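Local structure of HIAXHD3 (3ZXK) at residues Pro61-Gly66 with Lys81-Ser86; Ser342-Leu347 with Ala368-Thr373. The protein hydrolyses arabinofuranosyl side chains, probably of xylan, as an exo-acting family 43 glycoside hydrolase whose active site served as the template for engineering endo-xylanase activity. All coordinates share one frame; numbering follows the deposited sequence.

How the contacts relate
The two contacts show how the chemistry of a long-range contact follows its place in the fold. Contact 1 is buried and wholly apolar, joining two parts of one loop within the family 43 catalytic domain; its second segment carries Trp84 into the glycan pocket. Contact 2 is only partly buried and lies in the concanavalin A-like domain, where an edge strand of one sheet faces the approach to a strand of the other. There an asparagine amide and a water take the place of aliphatic packing. The contacts share no element, and their centres are 19 Å apart, with nearest atoms about 7 Å from each other and no touch between them.

Contact 1 of 2, residues Pro61-Gly66 with Lys81-Ser86; sequences PRLNFG and KGIWAS
Phe65 and Ile83 meet through first torsions of the same kind: CG of Phe65 (chi1 -45°) and CG1 of Ile83 (chi1 -62°) both stand anti to their own carbonyl carbon, beside the backbone N. Phe65 leaves its backbone toward residues 81-86, and this torsion brings the CE2 and CZ side of the ring up to Ile83, while the longer branch of the isoleucine, stretched at chi2 (172°), reaches back to it. The two side chains cross at about a right angle. Ile83 CG1 lies 3.8 Å from Phe65 CE2 and approaches the ring obliquely, while Ile83 CD1 lies 4.1 Å from both Phe65 CE2 and Phe65 CZ, so the branch runs beside that bond of the ring. Leu63 adds a looser touch, its CD2 4.3 Å from Ile83 CD1. No hydrogen bond joins the segments; the contact rests on van der Waals packing of carbon atoms alone.

Replacing Phe65 with an alanine would probably leave Ile83 CG1 and CD1 without their aromatic partner and open a gap between the two parts of the loop.

Trp84, next to Ile83 in the chain, belongs to the glycan pocket and touches bound xylose, although the side chain of Ile83 itself is about 13 Å from a xylose unit. Both segments belong to the long connection between strands 54-58 and 87-91, which links two blades of the five-bladed propeller of family 43. Strand 96-103 packs against it through Val103 on Phe65 and Trp99 on Ile83, and Tyr108 of strand 106-113 meets the Phe65 ring edge-to-face.

Contact 2 of 2, residues Ser342-Leu347 with Ala368-Thr373; sequences SKFTLL and ARNTLT
Asn370 reaches across to Lys343 and Phe344 with its amide nitrogen, and this is where the contact is tightest. ND2 lies 3.7 Å from Lys343 CB and 4.1 Å from Phe344 CD2, arriving at the edge of the phenyl ring near its plane. The two flat groups are strongly turned against each other, with ring and amide planes 75° apart. No direct hydrogen bond crosses the contact; a water bridges it instead. It accepts from Asn370 ND2 at 2.9 Å and can donate to Lys343 O at 3.1 Å, though it has more acceptors in reach than protons to give. The other end of the amide is held by Asp340, whose backbone N bonds to OD1, so both polar atoms of the amide are engaged and its rotation is probably fixed.

The outer part of Lys343, a partly exposed residue, is looser. Beyond CB its chain bends at chi2 (-68°) and again at chi4, leading the ammonium group away from Asn370 to a weak hydrogen bond from NZ to Ser342 OG (3.4 Å), an oxygen that is also bonded to Asp340.

The contact joins the two sheets of a concanavalin A-like β-sandwich. Strand 344-346 is an edge strand paired with 354-357, whereas Asn370 precedes strand 372-375, which runs between 334-336 and 509-516; Trp335 of strand 334-336 packs against both Phe344 and Asn370.

Contact 1 of 2, residues Pro61-Gly66 with Lys81-Ser86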
loop_
_atom_site.group_PDB
_atom_site.type_symbol
_atom_site.label_atom_id
_atom_site.label_comp_id
_atom_site.label_asym_id
_atom_site.label_seq_id
_atom_site.Cartn_x
_atom_site.Cartn_y
_atom_site.Cartn_z
ATOM N N PRO A 61 -9.302 -9.101 -3.426
ATOM C CA PRO A 61 -10.384 -8.502 -2.634
ATOM C C PRO A 61 -10.519 -9.057 -1.224
ATOM O O PRO A 61 -11.016 -8.334 -0.354
ATOM C CB PRO A 61 -11.641 -8.764 -3.474
ATOM C CG PRO A 61 -11.247 -9.709 -4.573
ATOM C CD PRO A 61 -9.763 -9.498 -4.774
ATOM N N ARG A 62 -10.130 -10.307 -0.999
ATOM C CA ARG A 62 -10.053 -10.849 0.365
ATOM C C ARG A 62 -8.875 -11.796 0.330
ATOM O O ARG A 62 -8.746 -12.564 -0.623
ATOM C CB ARG A 62 -11.328 -11.593 0.746
ATOM C CG ARG A 62 -11.296 -12.203 2.136
ATOM C CD ARG A 62 -12.656 -12.785 2.488
ATOM N NE ARG A 62 -12.642 -13.388 3.824
ATOM C CZ ARG A 62 -12.948 -12.739 4.941
ATOM N NH1 ARG A 62 -13.336 -11.460 4.891
ATOM N NH2 ARG A 62 -12.867 -13.373 6.111
ATOM N N LEU A 63 -8.020 -11.751 1.344
ATOM C CA LEU A 63 -6.781 -12.523 1.336
ATOM C C LEU A 63 -7.151 -13.984 1.494
ATOM O O LEU A 63 -7.852 -14.338 2.416
ATOM C CB LEU A 63 -5.851 -12.047 2.473
ATOM C CG LEU A 63 -5.633 -10.512 2.512
ATOM C CD1 LEU A 63 -4.587 -10.143 3.561
ATOM C CD2 LEU A 63 -5.194 -9.966 1.157
ATOM N N ASN A 64 -6.669 -14.833 0.591
ATOM C CA ASN A 64 -6.984 -16.262 0.589
ATOM C C ASN A 64 -5.771 -17.149 0.851
ATOM O O ASN A 64 -5.680 -18.271 0.345
ATOM C CB ASN A 64 -7.634 -16.638 -0.750
ATOM C CG ASN A 64 -6.677 -16.504 -1.945
ATOM O OD1 ASN A 64 -5.925 -15.524 -2.065
ATOM N ND2 ASN A 64 -6.735 -17.480 -2.851
ATOM N N PHE A 65 -4.873 -16.666 1.681
ATOM C CA PHE A 65 -3.574 -17.293 1.836
ATOM C C PHE A 65 -3.473 -18.186 3.061
ATOM O O PHE A 65 -2.408 -18.742 3.341
ATOM C CB PHE A 65 -2.482 -16.237 1.900
ATOM C CG PHE A 65 -2.616 -15.154 0.867
ATOM C CD1 PHE A 65 -2.726 -15.489 -0.480
ATOM C CD2 PHE A 65 -2.611 -13.804 1.228
ATOM C CE1 PHE A 65 -2.821 -14.504 -1.462
ATOM C CE2 PHE A 65 -2.708 -12.815 0.245
ATOM C CZ PHE A 65 -2.842 -13.161 -1.094
ATOM N N GLY A 66 -4.568 -18.337 3.799
ATOM C CA GLY A 66 -4.550 -19.161 5.000
ATOM C C GLY A 66 -5.387 -18.585 6.118
ATOM O O GLY A 66 -5.753 -17.405 6.111
ATOM N N LYS A 81 3.354 -10.539 7.164
ATOM C CA LYS A 81 3.400 -11.613 6.181
ATOM C C LYS A 81 2.615 -11.157 4.957
ATOM O O LYS A 81 2.810 -10.038 4.496
ATOM C CB LYS A 81 2.939 -12.946 6.788
ATOM C CG LYS A 81 3.854 -13.412 7.940
ATOM C CD LYS A 81 3.397 -14.747 8.480
ATOM C CE LYS A 81 4.323 -15.259 9.561
ATOM N NZ LYS A 81 3.724 -16.421 10.282
ATOM N N GLY A 82 1.760 -12.012 4.413
ATOM C CA GLY A 82 0.912 -11.617 3.299
ATOM C C GLY A 82 1.675 -11.151 2.070
ATOM O O GLY A 82 2.665 -11.758 1.687
ATOM N N ILE A 83 1.172 -10.092 1.446
ATOM C CA ILE A 83 1.647 -9.685 0.139
ATOM C C ILE A 83 2.909 -8.840 0.237
ATOM O O ILE A 83 2.891 -7.707 0.723
ATOM C CB ILE A 83 0.553 -8.922 -0.634
ATOM C CG1 ILE A 83 -0.641 -9.859 -0.865
ATOM C CG2 ILE A 83 1.106 -8.327 -1.938
ATOM C CD1 ILE A 83 -1.873 -9.165 -1.467
ATOM N N TRP A 84 4.009 -9.462 -0.179
ATOM C CA TRP A 84 5.295 -8.788 -0.349
ATOM C C TRP A 84 5.409 -8.358 -1.809
ATOM O O TRP A 84 4.381 -8.176 -2.494
ATOM C CB TRP A 84 6.417 -9.699 0.111
ATOM C CG TRP A 84 6.539 -9.797 1.610
ATOM C CD1 TRP A 84 5.516 -9.851 2.555
ATOM C CD2 TRP A 84 7.779 -9.890 2.376
ATOM N NE1 TRP A 84 6.022 -9.994 3.826
ATOM C CE2 TRP A 84 7.385 -9.992 3.793
ATOM C CE3 TRP A 84 9.129 -9.854 2.043
ATOM C CZ2 TRP A 84 8.322 -10.077 4.811
ATOM C CZ3 TRP A 84 10.071 -9.941 3.072
ATOM C CH2 TRP A 84 9.680 -10.053 4.427
ATOM N N ALA A 85 6.618 -8.145 -2.321
ATOM C CA ALA A 85 6.730 -7.701 -3.712
ATOM C C ALA A 85 6.109 -8.722 -4.653
ATOM O O ALA A 85 6.471 -9.919 -4.605
ATOM C CB ALA A 85 8.179 -7.434 -4.090
ATOM N N SER A 86 5.178 -8.236 -5.467
ATOM C CA SER A 86 4.397 -9.076 -6.380
ATOM C C SER A 86 4.368 -8.473 -7.777
ATOM O O SER A 86 5.223 -7.644 -8.109
ATOM C CB SER A 86 3.012 -9.282 -5.769
ATOM O OG SER A 86 3.157 -9.781 -4.444
#

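Contact 2 of 2, residues Ser342-Leu347 with Ala368-Thr373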
loop_
_atom_site.group_PDB
_atom_site.type_symbol
_atom_site.label_atom_id
_atom_site.label_comp_id
_atom_site.label_asym_id
_atom_site.label_seq_id
_atom_site.Cartn_x
_atom_site.Cartn_y
_atom_site.Cartn_z
ATOM N N SER A 342 -19.691 -10.433 9.007
ATOM C CA SER A 342 -20.959 -10.502 9.718
ATOM C C SER A 342 -21.065 -9.342 10.742
ATOM O O SER A 342 -22.140 -9.131 11.342
ATOM C CB SER A 342 -21.105 -11.851 10.438
ATOM O OG SER A 342 -20.323 -11.926 11.629
ATOM N N LYS A 343 -19.960 -8.602 10.908
ATOM C CA LYS A 343 -19.834 -7.618 11.983
ATOM C C LYS A 343 -19.698 -6.168 11.515
ATOM O O LYS A 343 -19.589 -5.279 12.337
ATOM C CB LYS A 343 -18.703 -7.974 12.960
ATOM C CG LYS A 343 -18.947 -9.236 13.813
ATOM C CD LYS A 343 -20.066 -9.113 14.857
ATOM C CE LYS A 343 -20.164 -10.370 15.721
ATOM N NZ LYS A 343 -20.711 -11.545 14.987
ATOM N N PHE A 344 -19.744 -5.920 10.208
ATOM C CA PHE A 344 -19.853 -4.545 9.703
ATOM C C PHE A 344 -20.896 -4.442 8.604
ATOM O O PHE A 344 -21.180 -5.424 7.893
ATOM C CB PHE A 344 -18.484 -4.010 9.208
ATOM C CG PHE A 344 -18.096 -4.485 7.824
ATOM C CD1 PHE A 344 -18.457 -3.747 6.687
ATOM C CD2 PHE A 344 -17.344 -5.655 7.655
ATOM C CE1 PHE A 344 -18.072 -4.180 5.428
ATOM C CE2 PHE A 344 -16.975 -6.093 6.389
ATOM C CZ PHE A 344 -17.357 -5.361 5.272
ATOM N N THR A 345 -21.450 -3.244 8.432
ATOM C CA THR A 345 -22.382 -3.006 7.323
ATOM C C THR A 345 -22.250 -1.575 6.859
ATOM O O THR A 345 -22.153 -0.654 7.680
ATOM C CB THR A 345 -23.864 -3.195 7.751
ATOM O OG1 THR A 345 -24.017 -4.404 8.510
ATOM C CG2 THR A 345 -24.738 -3.270 6.518
ATOM N N LEU A 346 -22.253 -1.386 5.547
ATOM C CA LEU A 346 -22.428 -0.070 4.944
ATOM C C LEU A 346 -23.931 0.136 4.773
ATOM O O LEU A 346 -24.582 -0.666 4.114
ATOM C CB LEU A 346 -21.720 -0.031 3.592
ATOM C CG LEU A 346 -20.201 0.122 3.718
ATOM C CD1 LEU A 346 -19.566 -0.184 2.373
ATOM C CD2 LEU A 346 -19.852 1.542 4.152
ATOM N N LEU A 347 -24.476 1.208 5.354
ATOM C CA LEU A 347 -25.942 1.385 5.525
ATOM C C LEU A 347 -26.711 1.808 4.297
ATOM O O LEU A 347 -27.942 1.616 4.228
ATOM C CB LEU A 347 -26.205 2.428 6.607
ATOM C CG LEU A 347 -25.829 1.945 7.998
ATOM C CD1 LEU A 347 -25.797 3.109 8.979
ATOM C CD2 LEU A 347 -26.773 0.843 8.475
ATOM N N ALA A 368 -7.643 -7.210 17.713
ATOM C CA ALA A 368 -9.041 -6.893 17.334
ATOM C C ALA A 368 -9.274 -7.028 15.848
ATOM O O ALA A 368 -8.523 -6.437 15.075
ATOM C CB ALA A 368 -9.442 -5.489 17.785
ATOM N N ARG A 369 -10.365 -7.692 15.459
ATOM C CA ARG A 369 -10.772 -7.745 14.060
ATOM C C ARG A 369 -11.498 -6.452 13.746
ATOM O O ARG A 369 -11.979 -5.746 14.644
ATOM C CB ARG A 369 -11.708 -8.927 13.813
ATOM C CG ARG A 369 -11.013 -10.254 13.839
ATOM C CD ARG A 369 -12.029 -11.384 13.835
ATOM N NE ARG A 369 -11.417 -12.632 13.430
ATOM C CZ ARG A 369 -12.072 -13.776 13.236
ATOM N NH1 ARG A 369 -13.384 -13.845 13.432
ATOM N NH2 ARG A 369 -11.404 -14.848 12.834
ATOM N N ASN A 370 -11.529 -6.150 12.451
ATOM C CA ASN A 370 -12.322 -5.041 11.910
ATOM C C ASN A 370 -11.826 -3.661 12.307
ATOM O O ASN A 370 -12.595 -2.754 12.513
ATOM C CB ASN A 370 -13.844 -5.215 12.207
ATOM C CG ASN A 370 -14.456 -6.371 11.422
ATOM O OD1 ASN A 370 -13.738 -7.221 10.875
ATOM N ND2 ASN A 370 -15.778 -6.407 11.348
ATOM N N THR A 371 -10.509 -3.493 12.358
ATOM C CA THR A 371 -9.905 -2.166 12.341
ATOM C C THR A 371 -9.731 -1.720 10.875
ATOM O O THR A 371 -9.079 -2.397 10.100
ATOM C CB THR A 371 -8.586 -2.174 13.136
ATOM O OG1 THR A 371 -8.856 -2.521 14.487
ATOM C CG2 THR A 371 -7.901 -0.797 13.106
ATOM N N LEU A 372 -10.350 -0.598 10.518
ATOM C CA LEU A 372 -10.381 -0.117 9.127
ATOM C C LEU A 372 -9.337 0.978 9.014
ATOM O O LEU A 372 -9.349 1.926 9.807
ATOM C CB LEU A 372 -11.747 0.457 8.810
ATOM C CG LEU A 372 -11.995 0.782 7.323
ATOM C CD1 LEU A 372 -12.051 -0.440 6.404
ATOM C CD2 LEU A 372 -13.264 1.607 7.106
ATOM N N THR A 373 -8.450 0.858 8.036
ATOM C CA THR A 373 -7.289 1.751 7.938
ATOM C C THR A 373 -7.163 2.412 6.573
ATOM O O THR A 373 -7.767 1.978 5.551
ATOM C CB THR A 373 -5.965 1.022 8.269
ATOM O OG1 THR A 373 -5.581 0.160 7.191
ATOM C CG2 THR A 373 -6.081 0.208 9.579
HETATM O O HOH W 1 -16.768 -4.321 13.114
#